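PDB 3GFV: petrobactin-binding protein YclQ from Bacillus subtilis subsp. subtilis str. 168, which binds iron-free and ferric petrobactin and the precursor 3,4-dihydroxybenzoic acid, serving as the solute-binding component of the YclNOPQ ABC transporter that takes up ferric-petrobactin. Local coordinates for residues V30-K35 and I142-D147; P34-V39 and E93-L98; D97-S102 and K114-I119; P228-V233 and N263-Y268. All coordinates share one frame; numbering follows the deposited sequence.

How the contacts relate
From the N terminus, the chain passes through the hairpin of strands 16-21 and 27-31 into residues 30-35, where contact 1 closes a long loop by meeting residues 142-147 at the junction of helices 128-142 and 146-170. Contact 3 nests inside that loop, while contact 2 starts from the same stretch, sharing Pro34 and Lys35, and joins strand 37-39 to strand 98-101. Contact 3 begins where contact 2 ends, sharing Asp97 and Leu98, and adds edge strand 118-120. The three touch one another in one lobe. Contact 4 follows in series, pairing strands 230-235 and 266-268 in the mixed sheet on the far side of the chain's centre.

Contact 1: residues V30-K35 and I142-D147; sequences VPKNPK and IFDKED
Pro34 wedges its CD and CG against Ile142 and Phe143, where the loop leaving an N-terminal beta hairpin meets the end of helix 128-142 in this periplasmic binding protein fold. Pro34 CD lies 3.4 Å from Ile142 CG2, tighter than usual for two carbons, and 3.5 Å from Phe143 CE1. The proline ring crosses both side chains at about a right angle. Ile142 CG2 also lies over one face of the Phe143 ring, toward its rim, so methyl, proline and ring each touch the other two. It gets there because CG2 stands anti to the backbone N while CG1 takes the other branch (chi1 -69°), reaching Val30 CG2 at 3.9 Å.

Beside this apolar group runs one backbone bond: Asn33 N donates to Ile142 O at 2.8 Å in an almost straight bond (171°), tying the loop to a carbonyl at the helix end.

Further out, the bent Lys32 chain lays CD against Ile142 O and brings NZ to Asp144 OD1 at 3.5 Å, a long salt bridge. In the second shell, strand 16-21 bonds through its Ile17 to Val30, and Val19 packs on both Val30 and Ile142; Leu53 and Ile56 touch Phe143. Lys145, at the N-cap position of helix 146-170, sends NZ to Leu51 O. A water links the two chains on the polar side, donating to Glu146 OE1 at 2.8 Å and accepting a weak bond from Lys32 NZ at 3.3 Å.

Contact 2: residues P34-V39 and E93-L98; sequences PKKVVV and ELDPDL
Asp97 reaches across to the backbone of Lys35 and Lys36 at the start of the parallel sheet in the N-terminal half of this periplasmic binding protein fold, just before strands 37-39 and 98-101 pair. Its CB carries the carboxylate between the backbone N and the carbonyl carbon (chi1 50°), which swings CG over the neighbouring chain. OD2 takes the Lys35 N-H on its syn lone pair, at 2.8 Å and nearly straight (175°), with a weak second bond from Lys36 N. OD1 accepts from Lys36 N at 2.9 Å, met on the syn side but 35° out of the carboxylate plane; it also rests against Pro34 CB. Two consecutive amides thus fix the rotation of the carboxylate, and their N-H groups would probably stabilise its negative charge. The backbone answers in return, Asp97 N donating to Lys36 O at 2.9 Å.

One step on, Val37 and Leu98 form the parallel bridge, their side chains side by side and pointing the same way, and Val38 N bonds to Leu98 O. Val38 packs the other way: its CG2 meets Pro96 CB at 3.7 Å and, crossing at about a right angle, Leu94. The Lys36 chain, bent at chi3 and chi4, runs along the backbone of Leu94 and Asp95 until its CE comes to 3.0 Å from Asp95 O.

Contact 3: residues D97-S102 and K114-I119; sequences DLIIIS and KIAPTI
Ile100 and Ile119 lie side by side on one face of the parallel sheet, pointing the same way, with Ile100 CG1 4.0 Å from Ile119 CG1. The Ile119 CG1 branch sits between its backbone N and carbonyl carbon (chi1 63°), a turn that brings it back toward strand 98-101. Val30, from the N-terminal hairpin, covers Ile119 and Leu98 on this face.

Ile99 and Thr118 occupy the other face. Ile99 CD1 reaches Ala116 CB at 3.9 Å and Ile115 CB at 4.0 Å, closing against the end of helix 109-115, while Ile101 crosses Thr118 at about a right angle and meets its CG2. Phe112 of the same helix touches Ile99, Ile101 and Thr118.

Between the faces runs the parallel ladder: Ile99 N to Pro117 O, Ile119 N to Ile99 O at 2.9 Å, and Ile101 N to Ile119 O, also 2.9 Å. Toward the polar edge, Thr118 OG1 donates to Ala116 O at 3.0 Å from above the carbonyl plane, linking residues two apart at the entry to strand 118-120. At the start of the other strand Asp97 O lies 3.7 Å from Pro117 CD.

This is a beta-alpha-beta unit, strand 98-101, helix 109-115 and edge strand 118-120. Branched aliphatic groups pack both faces while three main-chain bonds satisfy N-H and C=O groups between them, so the edge strand is held by direction-specific bonds within an apolar setting.

Contact 4: residues P228-V233 and N263-Y268; sequences PDYLFV and NGHVIY
Tyr230 and His265 each set CG anti to the carbonyl carbon (chi1 -70° and -65°), and the two rings meet as an offset stack. Their centroids are 4.4 Å apart and the planes 27° from parallel; Tyr230 CE1 lies over one face of the imidazole, toward its rim, and Asn263 O over the centre of the opposite face. A water at the edge of the imidazole, in its plane, donates to Asp229 O at 2.8 Å and accepts from Asn263 ND2.

Further along, Ile267 extends CD1 to 3.4 Å from Phe232 CE1 and also to the edge of the Tyr230 ring. From helix 281-296, Leu295 touches Tyr230 and Val291 touches Phe232. On the other face Val233 CG2 meets Val266 CG1 at 3.8 Å, and from helix 246-250 Val250 touches Leu231 and Thr246 touches Val233.

Leu231 N bonds to His265 O, Ile267 N to Leu231 O at 2.7 Å, and Val233 N to Ile267 O at 2.9 Å. Gly264 ends helix 259-262 in a Schellman motif before strand 266-268. The result is a parallel strand pair at an edge of the mixed sheet, helices against both faces, as in the alpha-beta-sandwich lobes of periplasmic binding proteins.

Contact 1: residues V30-K35 and I142-D147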
loop_
_atom_site.group_PDB
_atom_site.type_symbol
_atom_site.label_atom_id
_atom_site.label_comp_id
_atom_site.label_asym_id
_atom_site.label_seq_id
_atom_site.Cartn_x
_atom_site.Cartn_y
_atom_site.Cartn_z
ATOM N N VAL A 30 -3.483 -18.235 16.551
ATOM C CA VAL A 30 -4.688 -17.430 16.354
ATOM C C VAL A 30 -5.891 -18.356 16.131
ATOM O O VAL A 30 -5.751 -19.490 15.634
ATOM C CB VAL A 30 -4.549 -16.392 15.189
ATOM C CG1 VAL A 30 -3.200 -15.659 15.266
ATOM C CG2 VAL A 30 -4.724 -17.060 13.853
ATOM N N PRO A 31 -7.084 -17.908 16.536
ATOM C CA PRO A 31 -8.210 -18.825 16.329
ATOM C C PRO A 31 -8.544 -18.902 14.851
ATOM O O PRO A 31 -8.474 -17.887 14.145
ATOM C CB PRO A 31 -9.369 -18.166 17.096
ATOM C CG PRO A 31 -8.834 -16.844 17.615
ATOM C CD PRO A 31 -7.502 -16.583 17.025
ATOM N N LYS A 32 -8.895 -20.099 14.382
ATOM C CA LYS A 32 -9.365 -20.246 13.024
ATOM C C LYS A 32 -10.730 -19.575 12.933
ATOM O O LYS A 32 -11.521 -19.646 13.884
ATOM C CB LYS A 32 -9.481 -21.733 12.694
ATOM C CG LYS A 32 -10.203 -22.035 11.403
ATOM C CD LYS A 32 -9.230 -22.386 10.299
ATOM C CE LYS A 32 -9.800 -23.511 9.448
ATOM N NZ LYS A 32 -8.716 -24.368 8.897
ATOM N N ASN A 33 -11.007 -18.913 11.813
ATOM C CA ASN A 33 -12.305 -18.278 11.605
ATOM C C ASN A 33 -12.674 -17.357 12.766
ATOM O O ASN A 33 -13.738 -17.528 13.391
ATOM C CB ASN A 33 -13.401 -19.328 11.403
ATOM C CG ASN A 33 -13.179 -20.171 10.157
ATOM O OD1 ASN A 33 -13.160 -21.403 10.217
ATOM N ND2 ASN A 33 -13.002 -19.505 9.022
ATOM N N PRO A 34 -11.788 -16.401 13.076
ATOM C CA PRO A 34 -12.133 -15.428 14.119
ATOM C C PRO A 34 -13.313 -14.576 13.662
ATOM O O PRO A 34 -13.566 -14.449 12.453
ATOM C CB PRO A 34 -10.855 -14.594 14.264
ATOM C CG PRO A 34 -10.183 -14.674 12.936
ATOM C CD PRO A 34 -10.557 -16.029 12.345
ATOM N N LYS A 35 -14.032 -14.014 14.628
ATOM C CA LYS A 35 -15.283 -13.302 14.372
ATOM C C LYS A 35 -15.244 -11.821 14.734
ATOM O O LYS A 35 -16.147 -11.074 14.374
ATOM C CB LYS A 35 -16.410 -13.955 15.194
ATOM C CG LYS A 35 -16.546 -15.443 14.974
ATOM C CD LYS A 35 -16.866 -15.740 13.519
ATOM C CE LYS A 35 -17.165 -17.223 13.321
ATOM N NZ LYS A 35 -17.052 -17.558 11.883
ATOM N N ILE A 142 -6.241 -18.430 7.765
ATOM C CA ILE A 142 -7.010 -18.102 8.967
ATOM C C ILE A 142 -8.520 -18.228 8.748
ATOM O O ILE A 142 -9.252 -18.712 9.622
ATOM C CB ILE A 142 -6.681 -16.676 9.488
ATOM C CG1 ILE A 142 -5.252 -16.644 10.035
ATOM C CG2 ILE A 142 -7.686 -16.258 10.566
ATOM C CD1 ILE A 142 -4.637 -15.247 10.122
ATOM N N PHE A 143 -8.988 -17.800 7.579
ATOM C CA PHE A 143 -10.428 -17.764 7.283
ATOM C C PHE A 143 -10.942 -18.837 6.331
ATOM O O PHE A 143 -12.058 -18.733 5.812
ATOM C CB PHE A 143 -10.796 -16.374 6.749
ATOM C CG PHE A 143 -10.511 -15.273 7.722
ATOM C CD1 PHE A 143 -11.455 -14.918 8.678
ATOM C CD2 PHE A 143 -9.296 -14.591 7.694
ATOM C CE1 PHE A 143 -11.194 -13.896 9.587
ATOM C CE2 PHE A 143 -9.032 -13.570 8.603
ATOM C CZ PHE A 143 -9.988 -13.231 9.557
ATOM N N ASP A 144 -10.141 -19.876 6.109
ATOM C CA ASP A 144 -10.529 -20.970 5.239
ATOM C C ASP A 144 -10.896 -20.484 3.844
ATOM O O ASP A 144 -11.934 -20.875 3.297
ATOM C CB ASP A 144 -11.729 -21.715 5.864
ATOM C CG ASP A 144 -11.510 -23.203 5.955
ATOM O OD1 ASP A 144 -10.343 -23.643 5.870
ATOM O OD2 ASP A 144 -12.510 -23.935 6.130
ATOM N N LYS A 145 -10.035 -19.642 3.266
ATOM C CA LYS A 145 -10.236 -19.095 1.929
ATOM C C LYS A 145 -8.981 -19.322 1.092
ATOM O O LYS A 145 -8.632 -18.506 0.218
ATOM C CB LYS A 145 -10.497 -17.590 2.019
ATOM C CG LYS A 145 -11.772 -17.211 2.752
ATOM C CD LYS A 145 -12.977 -17.387 1.859
ATOM C CE LYS A 145 -14.243 -16.912 2.564
ATOM N NZ LYS A 145 -15.334 -16.637 1.583
ATOM N N GLU A 146 -8.287 -20.415 1.376
ATOM C CA GLU A 146 -7.012 -20.690 0.718
ATOM C C GLU A 146 -7.143 -20.775 -0.804
ATOM O O GLU A 146 -6.321 -20.216 -1.531
ATOM C CB GLU A 146 -6.367 -21.955 1.306
ATOM C CG GLU A 146 -5.977 -21.768 2.774
ATOM C CD GLU A 146 -5.642 -23.062 3.491
ATOM O OE1 GLU A 146 -6.476 -23.519 4.298
ATOM O OE2 GLU A 146 -4.548 -23.619 3.252
ATOM N N ASP A 147 -8.182 -21.439 -1.296
ATOM C CA ASP A 147 -8.344 -21.546 -2.744
ATOM C C ASP A 147 -8.668 -20.204 -3.403
ATOM O O ASP A 147 -8.143 -19.886 -4.466
ATOM C CB ASP A 147 -9.393 -22.586 -3.110
ATOM C CG ASP A 147 -8.953 -23.986 -2.770
ATOM O OD1 ASP A 147 -7.723 -24.220 -2.713
ATOM O OD2 ASP A 147 -9.835 -24.848 -2.566
HETATM O O HOH W 1 -6.309 -23.117 7.031
#

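Contact 2: residues P34-V39 and E93-L98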
loop_
_atom_site.group_PDB
_atom_site.type_symbol
_atom_site.label_atom_id
_atom_site.label_comp_id
_atom_site.label_asym_id
_atom_site.label_seq_id
_atom_site.Cartn_x
_atom_site.Cartn_y
_atom_site.Cartn_z
ATOM N N PRO A 34 -11.788 -16.401 13.076
ATOM C CA PRO A 34 -12.133 -15.428 14.119
ATOM C C PRO A 34 -13.313 -14.576 13.662
ATOM O O PRO A 34 -13.566 -14.449 12.453
ATOM C CB PRO A 34 -10.855 -14.594 14.264
ATOM C CG PRO A 34 -10.183 -14.674 12.936
ATOM C CD PRO A 34 -10.557 -16.029 12.345
ATOM N N LYS A 35 -14.032 -14.014 14.628
ATOM C CA LYS A 35 -15.283 -13.302 14.372
ATOM C C LYS A 35 -15.244 -11.821 14.734
ATOM O O LYS A 35 -16.147 -11.074 14.374
ATOM C CB LYS A 35 -16.410 -13.955 15.194
ATOM C CG LYS A 35 -16.546 -15.443 14.974
ATOM C CD LYS A 35 -16.866 -15.740 13.519
ATOM C CE LYS A 35 -17.165 -17.223 13.321
ATOM N NZ LYS A 35 -17.052 -17.558 11.883
ATOM N N LYS A 36 -14.216 -11.401 15.464
ATOM C CA LYS A 36 -14.109 -10.011 15.901
ATOM C C LYS A 36 -12.688 -9.497 15.668
ATOM O O LYS A 36 -11.867 -9.400 16.595
ATOM C CB LYS A 36 -14.488 -9.871 17.377
ATOM C CG LYS A 36 -15.904 -10.348 17.684
ATOM C CD LYS A 36 -16.513 -9.648 18.899
ATOM C CE LYS A 36 -15.840 -10.051 20.196
ATOM N NZ LYS A 36 -15.772 -11.523 20.373
ATOM N N VAL A 37 -12.405 -9.149 14.424
ATOM C CA VAL A 37 -11.053 -8.788 14.047
ATOM C C VAL A 37 -10.901 -7.261 13.972
ATOM O O VAL A 37 -11.709 -6.573 13.344
ATOM C CB VAL A 37 -10.688 -9.451 12.690
ATOM C CG1 VAL A 37 -9.223 -9.169 12.331
ATOM C CG2 VAL A 37 -10.930 -10.954 12.759
ATOM N N VAL A 38 -9.879 -6.736 14.655
ATOM C CA VAL A 38 -9.558 -5.321 14.599
ATOM C C VAL A 38 -8.382 -5.174 13.643
ATOM O O VAL A 38 -7.380 -5.867 13.783
ATOM C CB VAL A 38 -9.189 -4.773 16.014
ATOM C CG1 VAL A 38 -8.606 -3.357 15.921
ATOM C CG2 VAL A 38 -10.408 -4.779 16.894
ATOM N N VAL A 39 -8.513 -4.286 12.659
ATOM C CA VAL A 39 -7.550 -4.240 11.566
ATOM C C VAL A 39 -6.954 -2.841 11.442
ATOM O O VAL A 39 -7.674 -1.879 11.171
ATOM C CB VAL A 39 -8.252 -4.601 10.239
ATOM C CG1 VAL A 39 -7.270 -4.574 9.088
ATOM C CG2 VAL A 39 -8.932 -5.976 10.358
ATOM N N GLU A 93 -12.026 -2.715 24.468
ATOM C CA GLU A 93 -13.471 -2.760 24.706
ATOM C C GLU A 93 -14.209 -3.707 23.754
ATOM O O GLU A 93 -15.229 -4.303 24.115
ATOM C CB GLU A 93 -14.049 -1.348 24.609
ATOM C CG GLU A 93 -15.563 -1.246 24.670
ATOM C CD GLU A 93 -16.042 0.192 24.495
ATOM O OE1 GLU A 93 -15.265 1.120 24.816
ATOM O OE2 GLU A 93 -17.187 0.394 24.033
ATOM N N LEU A 94 -13.680 -3.857 22.550
ATOM C CA LEU A 94 -14.292 -4.701 21.535
ATOM C C LEU A 94 -14.090 -6.194 21.807
ATOM O O LEU A 94 -14.729 -7.032 21.174
ATOM C CB LEU A 94 -13.728 -4.353 20.150
ATOM C CG LEU A 94 -13.991 -2.932 19.663
ATOM C CD1 LEU A 94 -13.196 -2.649 18.396
ATOM C CD2 LEU A 94 -15.465 -2.711 19.406
ATOM N N ASP A 95 -13.205 -6.525 22.745
ATOM C CA ASP A 95 -12.902 -7.921 23.047
ATOM C C ASP A 95 -12.578 -8.698 21.770
ATOM O O ASP A 95 -13.164 -9.762 21.486
ATOM C CB ASP A 95 -14.068 -8.584 23.782
ATOM C CG ASP A 95 -13.680 -9.916 24.399
ATOM O OD1 ASP A 95 -12.472 -10.114 24.672
ATOM O OD2 ASP A 95 -14.579 -10.760 24.608
ATOM N N PRO A 96 -11.635 -8.175 20.983
ATOM C CA PRO A 96 -11.367 -8.816 19.691
ATOM C C PRO A 96 -10.701 -10.183 19.831
ATOM O O PRO A 96 -10.064 -10.471 20.842
ATOM C CB PRO A 96 -10.418 -7.831 19.014
ATOM C CG PRO A 96 -9.713 -7.148 20.152
ATOM C CD PRO A 96 -10.707 -7.064 21.278
ATOM N N ASP A 97 -10.845 -11.036 18.822
ATOM C CA ASP A 97 -10.183 -12.334 18.900
ATOM C C ASP A 97 -8.942 -12.407 18.013
ATOM O O ASP A 97 -8.194 -13.377 18.063
ATOM C CB ASP A 97 -11.162 -13.505 18.655
ATOM C CG ASP A 97 -12.017 -13.331 17.402
ATOM O OD1 ASP A 97 -11.750 -12.450 16.561
ATOM O OD2 ASP A 97 -12.976 -14.113 17.229
ATOM N N LEU A 98 -8.711 -11.338 17.243
ATOM C CA LEU A 98 -7.502 -11.213 16.423
ATOM C C LEU A 98 -7.244 -9.730 16.131
ATOM O O LEU A 98 -8.182 -8.978 15.858
ATOM C CB LEU A 98 -7.647 -11.977 15.110
ATOM C CG LEU A 98 -6.501 -11.817 14.096
ATOM C CD1 LEU A 98 -5.195 -12.407 14.602
ATOM C CD2 LEU A 98 -6.872 -12.441 12.743
#

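Contact 3: residues D97-S102 and K114-I119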
loop_
_atom_site.group_PDB
_atom_site.type_symbol
_atom_site.label_atom_id
_atom_site.label_comp_id
_atom_site.label_asym_id
_atom_site.label_seq_id
_atom_site.Cartn_x
_atom_site.Cartn_y
_atom_site.Cartn_z
ATOM N N ASP A 97 -10.845 -11.036 18.822
ATOM C CA ASP A 97 -10.183 -12.334 18.900
ATOM C C ASP A 97 -8.942 -12.407 18.013
ATOM O O ASP A 97 -8.194 -13.377 18.063
ATOM C CB ASP A 97 -11.162 -13.505 18.655
ATOM C CG ASP A 97 -12.017 -13.331 17.402
ATOM O OD1 ASP A 97 -11.750 -12.450 16.561
ATOM O OD2 ASP A 97 -12.976 -14.113 17.229
ATOM N N LEU A 98 -8.711 -11.338 17.243
ATOM C CA LEU A 98 -7.502 -11.213 16.423
ATOM C C LEU A 98 -7.244 -9.730 16.131
ATOM O O LEU A 98 -8.182 -8.978 15.858
ATOM C CB LEU A 98 -7.647 -11.977 15.110
ATOM C CG LEU A 98 -6.501 -11.817 14.096
ATOM C CD1 LEU A 98 -5.195 -12.407 14.602
ATOM C CD2 LEU A 98 -6.872 -12.441 12.743
ATOM N N ILE A 99 -5.983 -9.305 16.197
ATOM C CA ILE A 99 -5.637 -7.939 15.783
ATOM C C ILE A 99 -4.588 -8.031 14.682
ATOM O O ILE A 99 -3.636 -8.812 14.787
ATOM C CB ILE A 99 -5.103 -7.089 16.957
ATOM C CG1 ILE A 99 -6.114 -7.096 18.123
ATOM C CG2 ILE A 99 -4.844 -5.656 16.486
ATOM C CD1 ILE A 99 -5.533 -6.503 19.439
ATOM N N ILE A 100 -4.786 -7.257 13.621
ATOM C CA ILE A 100 -3.847 -7.236 12.503
ATOM C C ILE A 100 -3.215 -5.854 12.443
ATOM O O ILE A 100 -3.924 -4.837 12.366
ATOM C CB ILE A 100 -4.547 -7.510 11.167
ATOM C CG1 ILE A 100 -5.118 -8.934 11.138
ATOM C CG2 ILE A 100 -3.587 -7.211 9.971
ATOM C CD1 ILE A 100 -5.957 -9.221 9.884
ATOM N N ILE A 101 -1.888 -5.811 12.495
ATOM C CA ILE A 101 -1.184 -4.527 12.416
ATOM C C ILE A 101 -0.171 -4.521 11.282
ATOM O O ILE A 101 0.100 -5.552 10.660
ATOM C CB ILE A 101 -0.459 -4.177 13.746
ATOM C CG1 ILE A 101 0.631 -5.221 14.064
ATOM C CG2 ILE A 101 -1.463 -4.087 14.873
ATOM C CD1 ILE A 101 1.530 -4.874 15.251
ATOM N N SER A 102 0.394 -3.356 10.997
ATOM C CA SER A 102 1.512 -3.314 10.075
ATOM C C SER A 102 2.508 -2.247 10.501
ATOM O O SER A 102 2.634 -1.955 11.679
ATOM C CB SER A 102 1.063 -3.169 8.611
ATOM O OG SER A 102 0.248 -2.029 8.434
ATOM N N LYS A 114 -1.183 -7.929 24.391
ATOM C CA LYS A 114 -1.827 -8.068 25.696
ATOM C C LYS A 114 -3.352 -8.095 25.572
ATOM O O LYS A 114 -4.044 -8.642 26.433
ATOM C CB LYS A 114 -1.391 -6.948 26.654
ATOM C CG LYS A 114 0.032 -7.082 27.172
ATOM C CD LYS A 114 0.183 -6.439 28.555
ATOM C CE LYS A 114 1.568 -6.677 29.153
ATOM N NZ LYS A 114 2.619 -5.871 28.469
ATOM N N ILE A 115 -3.877 -7.521 24.492
ATOM C CA ILE A 115 -5.326 -7.501 24.266
ATOM C C ILE A 115 -5.820 -8.779 23.580
ATOM O O ILE A 115 -6.811 -9.384 23.983
ATOM C CB ILE A 115 -5.736 -6.274 23.425
ATOM C CG1 ILE A 115 -5.302 -4.978 24.125
ATOM C CG2 ILE A 115 -7.232 -6.280 23.154
ATOM C CD1 ILE A 115 -5.451 -3.748 23.261
ATOM N N ALA A 116 -5.114 -9.195 22.543
ATOM C CA ALA A 116 -5.547 -10.350 21.766
ATOM C C ALA A 116 -4.383 -10.832 20.927
ATOM O O ALA A 116 -3.373 -10.122 20.788
ATOM C CB ALA A 116 -6.716 -9.963 20.864
ATOM N N PRO A 117 -4.520 -12.032 20.351
ATOM C CA PRO A 117 -3.485 -12.467 19.411
ATOM C C PRO A 117 -3.331 -11.425 18.318
ATOM O O PRO A 117 -4.323 -10.965 17.760
ATOM C CB PRO A 117 -4.040 -13.793 18.856
ATOM C CG PRO A 117 -4.938 -14.309 19.992
ATOM C CD PRO A 117 -5.559 -13.056 20.574
ATOM N N THR A 118 -2.088 -11.058 18.033
ATOM C CA THR A 118 -1.806 -9.995 17.094
ATOM C C THR A 118 -0.811 -10.499 16.081
ATOM O O THR A 118 0.170 -11.157 16.434
ATOM C CB THR A 118 -1.212 -8.780 17.828
ATOM O OG1 THR A 118 -2.174 -8.315 18.776
ATOM C CG2 THR A 118 -0.878 -7.652 16.844
ATOM N N ILE A 119 -1.076 -10.202 14.818
ATOM C CA ILE A 119 -0.156 -10.568 13.762
ATOM C C ILE A 119 0.180 -9.326 12.959
ATOM O O ILE A 119 -0.649 -8.440 12.783
ATOM C CB ILE A 119 -0.739 -11.678 12.850
ATOM C CG1 ILE A 119 -2.008 -11.178 12.126
ATOM C CG2 ILE A 119 -1.004 -12.961 13.692
ATOM C CD1 ILE A 119 -2.604 -12.162 11.115
#

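Contact 4: residues P228-V233 and N263-Y268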
loop_
_atom_site.group_PDB
_atom_site.type_symbol
_atom_site.label_atom_id
_atom_site.label_comp_id
_atom_site.label_asym_id
_atom_site.label_seq_id
_atom_site.Cartn_x
_atom_site.Cartn_y
_atom_site.Cartn_z
ATOM N N PRO A 228 12.878 12.194 -16.494
ATOM C CA PRO A 228 12.154 10.928 -16.653
ATOM C C PRO A 228 11.145 10.997 -17.799
ATOM O O PRO A 228 10.541 12.047 -18.035
ATOM C CB PRO A 228 11.381 10.806 -15.327
ATOM C CG PRO A 228 11.124 12.286 -14.950
ATOM C CD PRO A 228 12.451 12.957 -15.308
ATOM N N ASP A 229 10.951 9.887 -18.498
ATOM C CA ASP A 229 9.929 9.806 -19.543
ATOM C C ASP A 229 8.527 9.750 -18.951
ATOM O O ASP A 229 7.583 10.294 -19.522
ATOM C CB ASP A 229 10.173 8.545 -20.378
ATOM C CG ASP A 229 11.537 8.552 -21.030
ATOM O OD1 ASP A 229 11.873 9.603 -21.618
ATOM O OD2 ASP A 229 12.272 7.543 -20.909
ATOM N N TYR A 230 8.403 9.058 -17.813
ATOM C CA TYR A 230 7.147 8.957 -17.062
ATOM C C TYR A 230 7.360 9.436 -15.641
ATOM O O TYR A 230 8.370 9.121 -15.020
ATOM C CB TYR A 230 6.609 7.508 -17.043
ATOM C CG TYR A 230 6.124 7.099 -18.399
ATOM C CD1 TYR A 230 4.761 7.143 -18.721
ATOM C CD2 TYR A 230 7.036 6.746 -19.394
ATOM C CE1 TYR A 230 4.323 6.800 -19.995
ATOM C CE2 TYR A 230 6.604 6.415 -20.670
ATOM C CZ TYR A 230 5.251 6.437 -20.962
ATOM O OH TYR A 230 4.833 6.111 -22.239
ATOM N N LEU A 231 6.410 10.214 -15.130
ATOM C CA LEU A 231 6.529 10.752 -13.780
ATOM C C LEU A 231 5.310 10.322 -12.958
ATOM O O LEU A 231 4.183 10.715 -13.250
ATOM C CB LEU A 231 6.656 12.279 -13.820
ATOM C CG LEU A 231 6.801 12.975 -12.453
ATOM C CD1 LEU A 231 8.090 12.584 -11.757
ATOM C CD2 LEU A 231 6.762 14.509 -12.648
ATOM N N PHE A 232 5.559 9.493 -11.952
ATOM C CA PHE A 232 4.503 8.982 -11.082
ATOM C C PHE A 232 4.453 9.847 -9.838
ATOM O O PHE A 232 5.460 9.978 -9.136
ATOM C CB PHE A 232 4.814 7.538 -10.702
ATOM C CG PHE A 232 4.804 6.597 -11.870
ATOM C CD1 PHE A 232 3.630 5.953 -12.241
ATOM C CD2 PHE A 232 5.963 6.372 -12.608
ATOM C CE1 PHE A 232 3.607 5.059 -13.325
ATOM C CE2 PHE A 232 5.947 5.483 -13.699
ATOM C CZ PHE A 232 4.768 4.852 -14.065
ATOM N N VAL A 233 3.295 10.448 -9.569
ATOM C CA VAL A 233 3.194 11.388 -8.451
ATOM C C VAL A 233 2.192 10.933 -7.397
ATOM O O VAL A 233 1.044 10.584 -7.725
ATOM C CB VAL A 233 2.754 12.763 -8.945
ATOM C CG1 VAL A 233 2.713 13.742 -7.793
ATOM C CG2 VAL A 233 3.724 13.258 -10.015
ATOM N N ASN A 263 5.339 15.652 -22.727
ATOM C CA ASN A 263 4.698 14.587 -23.485
ATOM C C ASN A 263 3.381 14.113 -22.848
ATOM O O ASN A 263 2.723 13.222 -23.380
ATOM C CB ASN A 263 5.663 13.411 -23.656
ATOM C CG ASN A 263 6.893 13.783 -24.475
ATOM O OD1 ASN A 263 6.841 14.684 -25.314
ATOM N ND2 ASN A 263 7.996 13.088 -24.243
ATOM N N GLY A 264 3.006 14.704 -21.718
ATOM C CA GLY A 264 1.770 14.336 -21.034
ATOM C C GLY A 264 1.811 12.950 -20.401
ATOM O O GLY A 264 0.840 12.178 -20.480
ATOM N N HIS A 265 2.944 12.616 -19.790
ATOM C CA HIS A 265 3.085 11.342 -19.088
ATOM C C HIS A 265 3.358 11.540 -17.605
ATOM O O HIS A 265 4.228 10.878 -17.033
ATOM C CB HIS A 265 4.170 10.477 -19.732
ATOM C CG HIS A 265 3.827 10.052 -21.124
ATOM N ND1 HIS A 265 2.604 9.502 -21.442
ATOM C CD2 HIS A 265 4.527 10.111 -22.283
ATOM C CE1 HIS A 265 2.567 9.241 -22.738
ATOM N NE2 HIS A 265 3.725 9.587 -23.268
ATOM N N VAL A 266 2.643 12.488 -17.008
ATOM C CA VAL A 266 2.572 12.565 -15.557
ATOM C C VAL A 266 1.391 11.698 -15.152
ATOM O O VAL A 266 0.284 11.838 -15.677
ATOM C CB VAL A 266 2.412 14.012 -15.043
ATOM C CG1 VAL A 266 2.416 14.022 -13.510
ATOM C CG2 VAL A 266 3.560 14.875 -15.556
ATOM N N ILE A 267 1.652 10.768 -14.249
ATOM C CA ILE A 267 0.622 9.837 -13.785
ATOM C C ILE A 267 0.297 10.171 -12.342
ATOM O O ILE A 267 1.147 10.027 -11.453
ATOM C CB ILE A 267 1.127 8.410 -13.957
ATOM C CG1 ILE A 267 1.397 8.172 -15.457
ATOM C CG2 ILE A 267 0.154 7.372 -13.334
ATOM C CD1 ILE A 267 2.233 6.939 -15.756
ATOM N N TYR A 268 -0.918 10.673 -12.126
ATOM C CA TYR A 268 -1.353 11.074 -10.794
ATOM C C TYR A 268 -1.991 9.864 -10.116
ATOM O O TYR A 268 -3.127 9.496 -10.412
ATOM C CB TYR A 268 -2.336 12.236 -10.867
ATOM C CG TYR A 268 -1.737 13.443 -11.537
ATOM C CD1 TYR A 268 -1.018 14.371 -10.805
ATOM C CD2 TYR A 268 -1.843 13.627 -12.910
ATOM C CE1 TYR A 268 -0.446 15.479 -11.421
ATOM C CE2 TYR A 268 -1.275 14.729 -13.524
ATOM C CZ TYR A 268 -0.583 15.648 -12.771
ATOM O OH TYR A 268 -0.013 16.746 -13.379
HETATM O O HOH W 2 7.908 10.952 -22.209
#